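Local coordinates for protein glycosyl transferase (Staphylococcus aureus, PDB 5TZJ) that belongs to the family 2 glycosyltransferases, carries a TarS-type linker domain, and holds uridine-diphosphate-N-acetylglucosamine in a pocket in this crystal, at residues 2-7 with 32-37; 24-29 with 99-104. All coordinates share one frame; numbering follows the deposited sequence.

Contact 1: residues 2-7 with 32-37; sequences KFSVIV and EFEVVV
Glu-34 N bonds to Phe-3 O, and Val-36 N to Val-5 O at 2.7 Å, across strands 3-7 and 33-37, which run parallel with their axes 20° apart. Phe-3 pairs with Phe-33, and the register holds through to Val-7 with Val-37. In the return direction Val-5 N gives to Glu-34 O and Val-7 N to Val-36 O, which completes the parallel pattern. At the start of the pair Glu-32 O takes Lys-2 N at 2.8 Å and, weakly, Phe-3 N.

One side-chain hydrogen bond crosses the pair. Ser-4 OG donates to Glu-34 OE2 at 2.8 Å, reaching the carboxylate on its anti side. Glu-34 CG lies between the backbone N and the carbonyl carbon (chi1 72°), and the extended chain beyond it brings OE2 to Ser-4. Outside the pair, Ser-4 OG also bonds Gly-84 N. Glu-34 OE2 takes Glu-83 N, and Glu-34 OE1 pairs with Lys-60. The buried carboxylate is thus held at both oxygens.

The apolar contacts occupy both faces. Phe-3, Val-5, Val-7, Phe-33, Val-35 and Val-37 share one face. There Val-5 CG2 lies 4.2 Å from Phe-33 CD2, the two side chains pointing the same way. On the other face Ile-6 CG1 meets Val-36 CB.

Linked in the chain through helix 16-24, these adjacent strands form the parallel beta-alpha-beta unit that opens the Rossmann-like GT-A fold of family 2 glycosyltransferases.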
loop_
_atom_site.group_PDB
_atom_site.type_symbol
_atom_site.label_atom_id
_atom_site.label_comp_id
_atom_site.label_asym_id
_atom_site.label_seq_id
_atom_site.Cartn_x
_atom_site.Cartn_y
_atom_site.Cartn_z
ATOM N N LYS A 2 -6.942 -8.145 22.992
ATOM C CA LYS A 2 -7.631 -8.005 21.713
ATOM C C LYS A 2 -6.708 -7.429 20.649
ATOM O O LYS A 2 -6.569 -8.000 19.560
ATOM C CB LYS A 2 -8.870 -7.131 21.863
ATOM C CG LYS A 2 -9.811 -7.219 20.625
ATOM C CD LYS A 2 -10.305 -8.632 20.384
ATOM C CE LYS A 2 -11.780 -8.617 19.978
ATOM N NZ LYS A 2 -12.346 -9.984 19.838
ATOM N N PHE A 3 -6.051 -6.309 20.945
ATOM C CA PHE A 3 -5.310 -5.586 19.913
ATOM C C PHE A 3 -3.859 -5.375 20.311
ATOM O O PHE A 3 -3.515 -5.233 21.496
ATOM C CB PHE A 3 -5.949 -4.216 19.630
ATOM C CG PHE A 3 -7.358 -4.293 19.078
ATOM C CD1 PHE A 3 -7.579 -4.572 17.716
ATOM C CD2 PHE A 3 -8.457 -4.054 19.903
ATOM C CE1 PHE A 3 -8.879 -4.632 17.200
ATOM C CE2 PHE A 3 -9.761 -4.103 19.405
ATOM C CZ PHE A 3 -9.984 -4.398 18.067
ATOM N N SER A 4 -2.993 -5.307 19.309
ATOM C CA SER A 4 -1.680 -4.741 19.510
ATOM C C SER A 4 -1.586 -3.581 18.540
ATOM O O SER A 4 -1.711 -3.783 17.323
ATOM C CB SER A 4 -0.566 -5.762 19.270
ATOM O OG SER A 4 -0.699 -6.899 20.094
ATOM N N VAL A 5 -1.429 -2.372 19.071
ATOM C CA VAL A 5 -1.246 -1.190 18.232
ATOM C C VAL A 5 0.247 -1.021 17.967
ATOM O O VAL A 5 1.028 -0.796 18.905
ATOM C CB VAL A 5 -1.823 0.052 18.917
ATOM C CG1 VAL A 5 -1.652 1.260 18.000
ATOM C CG2 VAL A 5 -3.290 -0.219 19.284
ATOM N N ILE A 6 0.657 -1.123 16.708
ATOM C CA ILE A 6 2.087 -1.141 16.386
ATOM C C ILE A 6 2.480 0.210 15.789
ATOM O O ILE A 6 1.920 0.635 14.770
ATOM C CB ILE A 6 2.426 -2.313 15.448
ATOM C CG1 ILE A 6 2.360 -3.632 16.247
ATOM C CG2 ILE A 6 3.790 -2.080 14.737
ATOM C CD1 ILE A 6 2.464 -4.892 15.418
ATOM N N VAL A 7 3.477 0.853 16.393
ATOM C CA VAL A 7 3.904 2.215 16.079
ATOM C C VAL A 7 5.400 2.213 15.830
ATOM O O VAL A 7 6.180 2.106 16.785
ATOM C CB VAL A 7 3.589 3.186 17.236
ATOM C CG1 VAL A 7 4.022 4.624 16.858
ATOM C CG2 VAL A 7 2.109 3.107 17.606
ATOM N N GLU A 32 -7.109 -4.488 27.545
ATOM C CA GLU A 32 -7.409 -5.323 26.391
ATOM C C GLU A 32 -6.597 -4.952 25.158
ATOM O O GLU A 32 -6.808 -5.543 24.088
ATOM C CB GLU A 32 -8.906 -5.265 26.072
ATOM C CG GLU A 32 -9.719 -6.192 26.974
ATOM C CD GLU A 32 -9.216 -7.631 26.881
ATOM O OE1 GLU A 32 -8.781 -8.169 27.916
ATOM O OE2 GLU A 32 -9.225 -8.210 25.757
ATOM N N PHE A 33 -5.703 -3.978 25.259
ATOM C CA PHE A 33 -4.810 -3.729 24.136
ATOM C C PHE A 33 -3.448 -3.342 24.686
ATOM O O PHE A 33 -3.272 -3.097 25.890
ATOM C CB PHE A 33 -5.368 -2.679 23.144
ATOM C CG PHE A 33 -5.407 -1.253 23.657
ATOM C CD1 PHE A 33 -6.459 -0.811 24.436
ATOM C CD2 PHE A 33 -4.422 -0.343 23.324
ATOM C CE1 PHE A 33 -6.511 0.503 24.884
ATOM C CE2 PHE A 33 -4.477 0.978 23.765
ATOM C CZ PHE A 33 -5.531 1.395 24.539
ATOM N N GLU A 34 -2.467 -3.383 23.796
ATOM C CA GLU A 34 -1.105 -3.018 24.105
ATOM C C GLU A 34 -0.623 -2.121 22.980
ATOM O O GLU A 34 -1.164 -2.176 21.868
ATOM C CB GLU A 34 -0.200 -4.251 24.221
ATOM C CG GLU A 34 0.108 -4.948 22.887
ATOM C CD GLU A 34 0.994 -6.165 23.075
ATOM O OE1 GLU A 34 1.467 -6.379 24.211
ATOM O OE2 GLU A 34 1.218 -6.921 22.108
ATOM N N VAL A 35 0.358 -1.271 23.284
ATOM C CA VAL A 35 0.934 -0.367 22.306
ATOM C C VAL A 35 2.384 -0.767 22.175
ATOM O O VAL A 35 3.127 -0.710 23.162
ATOM C CB VAL A 35 0.800 1.107 22.728
ATOM C CG1 VAL A 35 1.399 2.052 21.634
ATOM C CG2 VAL A 35 -0.619 1.441 23.041
ATOM N N VAL A 36 2.783 -1.198 20.983
ATOM C CA VAL A 36 4.122 -1.718 20.748
ATOM C C VAL A 36 4.859 -0.683 19.928
ATOM O O VAL A 36 4.593 -0.507 18.728
ATOM C CB VAL A 36 4.114 -3.078 20.042
ATOM C CG1 VAL A 36 5.553 -3.654 19.995
ATOM C CG2 VAL A 36 3.115 -4.021 20.718
ATOM N N VAL A 37 5.770 0.007 20.587
ATOM C CA VAL A 37 6.534 1.089 20.001
ATOM C C VAL A 37 7.927 0.553 19.743
ATOM O O VAL A 37 8.621 0.137 20.695
ATOM C CB VAL A 37 6.574 2.318 20.935
ATOM C CG1 VAL A 37 7.499 3.425 20.329
ATOM C CG2 VAL A 37 5.155 2.848 21.178
#

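Contact 2: residues 24-29 with 99-104; sequences AKQDFP and ETLKDA
Lys-102 NZ is gripped by two carboxylates, Asp-27 OD1 at 2.8 Å and Glu-99 OE1 at 2.9 Å. It meets Asp-27 on the syn side, 30° out of the carboxylate plane, and Glu-99 on the anti side. The two acid planes are nearly perpendicular, and the shared ammonium probably offsets the repulsion between them. Lys-102 runs extended as far as CD, then bends at chi3 (59°) to bring NZ to both acids.

Gln-26 OE1 takes the backbone N of Leu-101 in the first turn of the helix, at 3.1 Å and almost straight. Water 1 also lies within hydrogen-bonding distance of Gln-26 OE1, at 2.9 Å, and it accepts a hydrogen bond from Lys-102 N at 2.8 Å. The amide oxygen thus takes one helix N-H directly and is probably linked to the next through the water. Gln-26 NE2 bonds Asn-97 O and Ser-22 O, which helps fix the amide's rotation.

Leu-101 CB sits over one face of the Phe-28 ring, 4.1 Å from its centroid, in a CH-pi contact. Pro-29 CD lies over the opposite face.

The loop between helix 16-24 and strand 33-39 thus packs against the N-terminal turn of helix 100-111, whose N-cap position is Glu-99. Leu-101 reaches on to Phe-3 and Phe-33 of the neighbouring parallel strands.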
loop_
_atom_site.group_PDB
_atom_site.type_symbol
_atom_site.label_atom_id
_atom_site.label_comp_id
_atom_site.label_asym_id
_atom_site.label_seq_id
_atom_site.Cartn_x
_atom_site.Cartn_y
_atom_site.Cartn_z
ATOM N N ALA A 24 -4.522 6.695 24.609
ATOM C CA ALA A 24 -4.951 6.724 26.007
ATOM C C ALA A 24 -6.412 7.149 26.159
ATOM O O ALA A 24 -7.038 6.816 27.174
ATOM C CB ALA A 24 -4.029 7.639 26.824
ATOM N N LYS A 25 -6.967 7.878 25.189
ATOM C CA LYS A 25 -8.375 8.270 25.189
ATOM C C LYS A 25 -9.303 7.226 24.567
ATOM O O LYS A 25 -10.498 7.503 24.435
ATOM C CB LYS A 25 -8.570 9.600 24.440
ATOM C CG LYS A 25 -7.842 10.810 25.017
ATOM C CD LYS A 25 -8.736 11.693 25.858
ATOM C CE LYS A 25 -7.911 12.686 26.697
ATOM N NZ LYS A 25 -6.799 13.263 25.878
ATOM N N GLN A 26 -8.797 6.055 24.155
ATOM C CA GLN A 26 -9.684 4.999 23.672
ATOM C C GLN A 26 -10.742 4.678 24.721
ATOM O O GLN A 26 -10.423 4.444 25.901
ATOM C CB GLN A 26 -8.902 3.736 23.323
ATOM C CG GLN A 26 -8.034 3.860 22.051
ATOM C CD GLN A 26 -8.863 4.196 20.818
ATOM O OE1 GLN A 26 -9.652 3.378 20.349
ATOM N NE2 GLN A 26 -8.674 5.398 20.283
ATOM N N ASP A 27 -12.007 4.688 24.291
ATOM C CA ASP A 27 -13.096 4.222 25.151
ATOM C C ASP A 27 -13.258 2.720 24.924
ATOM O O ASP A 27 -14.244 2.204 24.399
ATOM C CB ASP A 27 -14.374 5.041 24.941
ATOM C CG ASP A 27 -15.066 4.793 23.614
ATOM O OD1 ASP A 27 -16.296 5.068 23.560
ATOM O OD2 ASP A 27 -14.413 4.344 22.639
ATOM N N PHE A 28 -12.220 2.023 25.361
ATOM C CA PHE A 28 -11.947 0.611 25.217
ATOM C C PHE A 28 -11.017 0.291 26.371
ATOM O O PHE A 28 -10.174 1.139 26.709
ATOM C CB PHE A 28 -11.273 0.312 23.868
ATOM C CG PHE A 28 -11.191 -1.144 23.555
ATOM C CD1 PHE A 28 -12.335 -1.847 23.208
ATOM C CD2 PHE A 28 -9.976 -1.825 23.633
ATOM C CE1 PHE A 28 -12.277 -3.200 22.931
ATOM C CE2 PHE A 28 -9.906 -3.181 23.358
ATOM C CZ PHE A 28 -11.067 -3.872 23.011
ATOM N N PRO A 29 -11.124 -0.885 27.000
ATOM C CA PRO A 29 -10.276 -1.172 28.172
ATOM C C PRO A 29 -8.793 -1.233 27.819
ATOM O O PRO A 29 -8.394 -1.877 26.841
ATOM C CB PRO A 29 -10.799 -2.530 28.668
ATOM C CG PRO A 29 -12.136 -2.725 28.009
ATOM C CD PRO A 29 -12.011 -2.015 26.684
ATOM N N GLU A 99 -13.316 5.857 19.520
ATOM C CA GLU A 99 -14.126 4.649 19.470
ATOM C C GLU A 99 -13.567 3.592 18.518
ATOM O O GLU A 99 -14.215 2.558 18.306
ATOM C CB GLU A 99 -15.557 5.022 19.088
ATOM C CG GLU A 99 -16.111 6.081 20.028
ATOM C CD GLU A 99 -17.554 6.431 19.756
ATOM O OE1 GLU A 99 -18.463 5.611 20.049
ATOM O OE2 GLU A 99 -17.771 7.543 19.237
ATOM N N THR A 100 -12.371 3.806 17.970
ATOM C CA THR A 100 -11.846 2.890 16.961
ATOM C C THR A 100 -11.779 1.460 17.475
ATOM O O THR A 100 -12.332 0.546 16.857
ATOM C CB THR A 100 -10.468 3.350 16.496
ATOM O OG1 THR A 100 -10.606 4.615 15.840
ATOM C CG2 THR A 100 -9.874 2.344 15.543
ATOM N N LEU A 101 -11.112 1.238 18.607
ATOM C CA LEU A 101 -10.930 -0.139 19.065
ATOM C C LEU A 101 -12.254 -0.755 19.521
ATOM O O LEU A 101 -12.487 -1.953 19.331
ATOM C CB LEU A 101 -9.879 -0.195 20.188
ATOM C CG LEU A 101 -8.439 0.213 19.818
ATOM C CD1 LEU A 101 -7.400 -0.273 20.874
ATOM C CD2 LEU A 101 -8.061 -0.246 18.401
ATOM N N LYS A 102 -13.120 0.042 20.141
ATOM C CA LYS A 102 -14.440 -0.462 20.508
ATOM C C LYS A 102 -15.240 -0.849 19.263
ATOM O O LYS A 102 -15.717 -1.984 19.143
ATOM C CB LYS A 102 -15.187 0.586 21.328
ATOM C CG LYS A 102 -16.562 0.161 21.778
ATOM C CD LYS A 102 -17.231 1.320 22.474
ATOM C CE LYS A 102 -17.346 2.534 21.560
ATOM N NZ LYS A 102 -18.204 3.605 22.154
ATOM N N ASP A 103 -15.362 0.072 18.308
ATOM C CA ASP A 103 -16.113 -0.245 17.091
ATOM C C ASP A 103 -15.518 -1.446 16.366
ATOM O O ASP A 103 -16.253 -2.333 15.919
ATOM C CB ASP A 103 -16.166 0.963 16.159
ATOM C CG ASP A 103 -17.029 2.084 16.693
ATOM O OD1 ASP A 103 -17.545 1.976 17.845
ATOM O OD2 ASP A 103 -17.182 3.081 15.947
ATOM N N ALA A 104 -14.187 -1.516 16.268
ATOM C CA ALA A 104 -13.596 -2.627 15.523
ATOM C C ALA A 104 -13.767 -3.941 16.265
ATOM O O ALA A 104 -13.966 -4.987 15.644
ATOM C CB ALA A 104 -12.107 -2.372 15.246
HETATM O O HOH W 1 -12.108 2.293 21.428
#

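The centres of contact 1 and contact 2 lie about 12 Å apart, and an apolar cluster joins them. Phe-33 CG of contact 1 meets Leu-101 CD1 of contact 2 at 3.6 Å. Phe-33 CD1 lies 3.7 Å from Phe-28 CD2, and Phe-3 CE2 lies 3.8 Å from Phe-28 CZ. The segments alternate along the chain: the loop 24-29 falls between the two strands of contact 1 and returns the chain to the second. Through Leu-101, helix 100-111 packs on both the strand pair and its connecting loop. Contact 1 also leads toward the ligand: the Val-7 side chain is about 5 Å from the bound uridine-diphosphate-N-acetylglucosamine.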